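Local coordinates for protein 2-hydroxy-3-oxopropionate reductase (Polaromonas sp. JS666, PDB 4DLL) that probably catalyses the NAD(P)H-dependent reduction of 2-hydroxy-3-oxopropionate (tartronate semialdehyde) to glycerate, as a member of the 3-hydroxyisobutyrate dehydrogenase family, at residues 104-108 with 109-113; 223-227 with 228-232. All blocks are in the same frame, centred on the assembly; numbering follows the deposited sequence.

Contact 1: 104-108 with 109-113; sequences VLFAQ and GVAAA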
loop_
_atom_site.group_PDB
_atom_site.type_symbol
_atom_site.label_atom_id
_atom_site.label_comp_id
_atom_site.label_asym_id
_atom_site.label_seq_id
_atom_site.Cartn_x
_atom_site.Cartn_y
_atom_site.Cartn_z
ATOM N N VAL A 104 -28.037 18.279 -13.457
ATOM C CA VAL A 104 -27.807 18.009 -14.890
ATOM C C VAL A 104 -28.761 16.971 -15.550
ATOM O O VAL A 104 -29.345 17.233 -16.611
ATOM C CB VAL A 104 -26.333 17.669 -15.181
ATOM C CG1 VAL A 104 -26.126 17.449 -16.680
ATOM C CG2 VAL A 104 -25.470 18.813 -14.722
ATOM N N LEU A 105 -28.926 15.815 -14.907
ATOM C CA LEU A 105 -29.751 14.764 -15.471
ATOM C C LEU A 105 -31.216 15.180 -15.508
ATOM O O LEU A 105 -31.907 14.977 -16.505
ATOM C CB LEU A 105 -29.604 13.482 -14.639
ATOM C CG LEU A 105 -28.595 12.393 -15.067
ATOM C CD1 LEU A 105 -28.644 11.254 -14.056
ATOM C CD2 LEU A 105 -28.943 11.884 -16.438
ATOM N N PHE A 106 -31.698 15.775 -14.421
ATOM C CA PHE A 106 -33.130 16.044 -14.309
ATOM C C PHE A 106 -33.488 17.532 -14.368
ATOM O O PHE A 106 -34.273 17.918 -15.217
ATOM C CB PHE A 106 -33.727 15.288 -13.110
ATOM C CG PHE A 106 -33.341 13.826 -13.093
ATOM C CD1 PHE A 106 -33.911 12.926 -13.994
ATOM C CD2 PHE A 106 -32.367 13.359 -12.210
ATOM C CE1 PHE A 106 -33.517 11.572 -14.017
ATOM C CE2 PHE A 106 -31.966 12.003 -12.224
ATOM C CZ PHE A 106 -32.527 11.119 -13.134
ATOM N N ALA A 107 -32.894 18.386 -13.540
ATOM C CA ALA A 107 -33.154 19.836 -13.673
ATOM C C ALA A 107 -32.882 20.386 -15.088
ATOM O O ALA A 107 -33.578 21.311 -15.541
ATOM C CB ALA A 107 -32.336 20.638 -12.649
ATOM N N GLN A 108 -31.852 19.839 -15.755
ATOM C CA GLN A 108 -31.381 20.315 -17.058
ATOM C C GLN A 108 -31.845 19.408 -18.205
ATOM O O GLN A 108 -31.531 19.640 -19.346
ATOM C CB GLN A 108 -29.839 20.469 -17.066
ATOM C CG GLN A 108 -29.324 21.759 -16.451
ATOM C CD GLN A 108 -27.850 22.088 -16.821
ATOM O OE1 GLN A 108 -26.993 22.192 -15.930
ATOM N NE2 GLN A 108 -27.556 22.247 -18.133
ATOM N N GLY A 109 -32.578 18.355 -17.887
ATOM C CA GLY A 109 -33.274 17.595 -18.905
ATOM C C GLY A 109 -32.427 16.719 -19.817
ATOM O O GLY A 109 -32.811 16.462 -20.953
ATOM N N VAL A 110 -31.295 16.254 -19.314
ATOM C CA VAL A 110 -30.412 15.351 -20.061
ATOM C C VAL A 110 -31.122 14.011 -20.173
ATOM O O VAL A 110 -31.221 13.415 -21.258
ATOM C CB VAL A 110 -29.006 15.219 -19.386
ATOM C CG1 VAL A 110 -28.215 14.012 -19.918
ATOM C CG2 VAL A 110 -28.207 16.489 -19.593
ATOM N N ALA A 111 -31.648 13.551 -19.048
ATOM C CA ALA A 111 -32.293 12.249 -19.051
ATOM C C ALA A 111 -33.455 12.254 -20.022
ATOM O O ALA A 111 -33.624 11.323 -20.826
ATOM C CB ALA A 111 -32.749 11.848 -17.661
ATOM N N ALA A 112 -34.239 13.329 -19.950
ATOM C CA ALA A 112 -35.446 13.503 -20.758
ATOM C C ALA A 112 -35.102 13.385 -22.220
ATOM O O ALA A 112 -35.838 12.761 -22.980
ATOM C CB ALA A 112 -36.085 14.867 -20.470
ATOM N N ALA A 113 -33.956 13.947 -22.587
ATOM C CA ALA A 113 -33.536 14.036 -23.980
ATOM C C ALA A 113 -32.748 12.845 -24.569
ATOM O O ALA A 113 -32.621 12.741 -25.777
ATOM C CB ALA A 113 -32.791 15.334 -24.202
#
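Val104, Leu105 and Phe106, on the last turn of helix 98-107, meet Gly109, Val110 and Ala111 across a tight bend, and backbone polar groups make the first set of contacts. Gly109 N donates to Phe106 O over 3.2 Å; the donor N of Gly109 lies well above the plane of the Phe106 carbonyl, not on a lone pair, and the bond is bent to 140°. Two bonds link residues six apart, a longer reach than the four-residue spacing of an alpha-helix: a weak one from Val110 N to Val104 O, and a firmer one from Ala111 N to Leu105 O at 2.9 Å. The latter is nearly straight (167°) and uses a carbonyl lone pair, so the first turn of helix 110-113 is tied to the end of the preceding helix.

Apolar contacts form the second set. CG1 of Val110 is anti to its backbone N (chi1 164°), which leaves CG2 beside that N and 3.7 Å from Val104 CG1, where the two side chains cross at a slant. The other Val110 branch, CG1, lies 4.1 Å from Leu105 CD2. This same leucine methyl packs against Ala111 CB at 4.0 Å.

The Phe106 ring forms the third set. Its CE1 approaches Ala111 CB obliquely at 3.7 Å, while Leu105 CB lies 3.6 Å above one face, offset toward the rim. Arg137 adds a cation-pi contact, and Leu138 of helix 128-140 also touches the phenylalanine. Ala81 of helix 81-85 packs on both valines, and Ala85 on Val110.

Gly109 both leaves the first helix with positive phi and stands at the N-cap of the second. This helix-glycine-helix break lies within the beta-alpha-beta crossover that links the neighbouring parallel strands 90-93 and 119-122 of the Rossmann-type NAD-binding domain.

Contact 2: 223-227 with 228-232; sequences GGADM and AKVKE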
loop_
_atom_site.group_PDB
_atom_site.type_symbol
_atom_site.label_atom_id
_atom_site.label_comp_id
_atom_site.label_asym_id
_atom_site.label_seq_id
_atom_site.Cartn_x
_atom_site.Cartn_y
_atom_site.Cartn_z
ATOM N N GLY A 223 13.958 10.018 14.035
ATOM C CA GLY A 223 15.009 9.082 14.464
ATOM C C GLY A 223 16.392 9.256 13.810
ATOM O O GLY A 223 17.323 8.476 14.101
ATOM N N GLY A 224 16.533 10.284 12.961
ATOM C CA GLY A 224 17.814 10.631 12.313
ATOM C C GLY A 224 18.151 9.709 11.150
ATOM O O GLY A 224 19.247 9.113 11.102
ATOM N N ALA A 225 17.193 9.597 10.217
ATOM C CA ALA A 225 17.257 8.622 9.134
ATOM C C ALA A 225 17.290 9.182 7.720
ATOM O O ALA A 225 17.871 8.527 6.845
ATOM C CB ALA A 225 16.158 7.605 9.266
ATOM N N ASP A 226 16.708 10.364 7.482
ATOM C CA ASP A 226 16.595 10.926 6.101
ATOM C C ASP A 226 15.621 10.148 5.202
ATOM O O ASP A 226 15.825 8.979 4.789
ATOM C CB ASP A 226 17.972 11.212 5.415
ATOM C CG ASP A 226 18.038 10.780 3.911
ATOM O OD1 ASP A 226 17.746 11.584 2.989
ATOM O OD2 ASP A 226 18.454 9.624 3.649
HETATM N N MSE A 227 14.556 10.854 4.896
HETATM C CA MSE A 227 13.440 10.294 4.205
HETATM C C MSE A 227 13.734 9.630 2.886
HETATM O O MSE A 227 13.126 8.589 2.577
HETATM C CB MSE A 227 12.465 11.399 3.981
HETATM C CG MSE A 227 11.725 11.709 5.241
HETATM SE SE MSE A 227 10.100 12.593 4.744
HETATM C CE MSE A 227 9.782 11.698 3.078
ATOM N N ALA A 228 14.639 10.213 2.097
ATOM C CA ALA A 228 14.824 9.678 0.757
ATOM C C ALA A 228 15.403 8.273 0.821
ATOM O O ALA A 228 15.009 7.420 0.030
ATOM C CB ALA A 228 15.675 10.582 -0.111
ATOM N N LYS A 229 16.332 8.029 1.760
ATOM C CA LYS A 229 17.101 6.754 1.740
ATOM C C LYS A 229 16.214 5.635 2.222
ATOM O O LYS A 229 16.213 4.554 1.669
ATOM C CB LYS A 229 18.377 6.812 2.602
ATOM C CG LYS A 229 19.599 7.508 1.968
ATOM C CD LYS A 229 20.016 6.920 0.627
ATOM C CE LYS A 229 21.000 5.787 0.770
ATOM N NZ LYS A 229 21.365 5.237 -0.568
ATOM N N VAL A 230 15.478 5.916 3.289
ATOM C CA VAL A 230 14.445 5.064 3.791
ATOM C C VAL A 230 13.460 4.645 2.705
ATOM O O VAL A 230 13.112 3.469 2.619
ATOM C CB VAL A 230 13.691 5.762 4.944
ATOM C CG1 VAL A 230 12.406 5.044 5.225
ATOM C CG2 VAL A 230 14.582 5.785 6.195
ATOM N N LYS A 231 13.026 5.572 1.860
ATOM C CA LYS A 231 12.070 5.222 0.825
ATOM C C LYS A 231 12.743 4.279 -0.124
ATOM O O LYS A 231 12.123 3.310 -0.580
ATOM C CB LYS A 231 11.582 6.472 0.056
ATOM C CG LYS A 231 10.589 6.157 -1.042
ATOM C CD LYS A 231 9.927 7.381 -1.575
ATOM C CE LYS A 231 9.274 7.135 -2.911
ATOM N NZ LYS A 231 10.180 6.976 -4.115
ATOM N N GLU A 232 14.013 4.579 -0.429
ATOM C CA GLU A 232 14.813 3.806 -1.369
ATOM C C GLU A 232 15.079 2.411 -0.834
ATOM O O GLU A 232 15.313 1.467 -1.626
ATOM C CB GLU A 232 16.180 4.478 -1.627
ATOM C CG GLU A 232 16.962 3.873 -2.859
ATOM C CD GLU A 232 18.445 4.277 -2.917
ATOM O OE1 GLU A 232 18.838 5.301 -2.290
ATOM O OE2 GLU A 232 19.218 3.544 -3.587
#
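Lys229 N approaches OD2 of Asp226 from above the carboxylate plane, 51° out of it. Asp226 OD2 accepts this capping bond at 3.3 Å, which makes Asp226 the N-cap of helix 227-234. The root of the lysine chain crosses the aspartate at a slant and is pressed against OD2, with Lys229 CG 2.9 Å from Asp226 OD2, a tight contact but no bond. The other oxygen, OD1, faces the methyl of Ala228, with CB 3.9 Å away. The second flat group, the carboxylate of Glu232, is likewise approached from above its plane: Lys229 NZ forms a salt bridge with OE1 at 3.1 Å. Bends at chi2 and chi3 (-56° and -89°) carry the amine to that glutamate and away from Asp226, whose OD2 stays 6.7 Å from NZ.

Backbone bonds complete the start of the helix. Asp226 O receives weak bonds from Lys229 N and Val230 N; the latter is the first with helical spacing, and Lys231 N to Met227 O at 3.1 Å continues it. Ala225 CB packs on Val230 CG2 at 3.9 Å.

Gly224, with positive phi, is the first residue to leave helical geometry after helix 194-222, and residues 223-226 connect it to helix 227-234. Met227, a selenomethionine, packs on Leu217 and Thr221 of helix 194-222 and on Val252 of helix 247-252, while Ala225 and Val230 also touch Leu197 and Val189, respectively, of the second subunit.

Contact 1 comes first along the chain and closes before contact 2 opens. Their centres are 53 Å apart, their nearest atoms about 39 Å, and they lie on opposite sides of the chain's centre. Contact 1 belongs to the NAD-binding domain, among the helices that flank the mixed sheet; contact 2 lies in the helical C-terminal part, just after the long helix 194-222, and shares no helix or strand with it. Both are local breaks where one helix ends and another starts, yet their settings differ. Contact 1 packs within its own chain, whereas contact 2 also meets the second subunit and so contributes to the dimer interface.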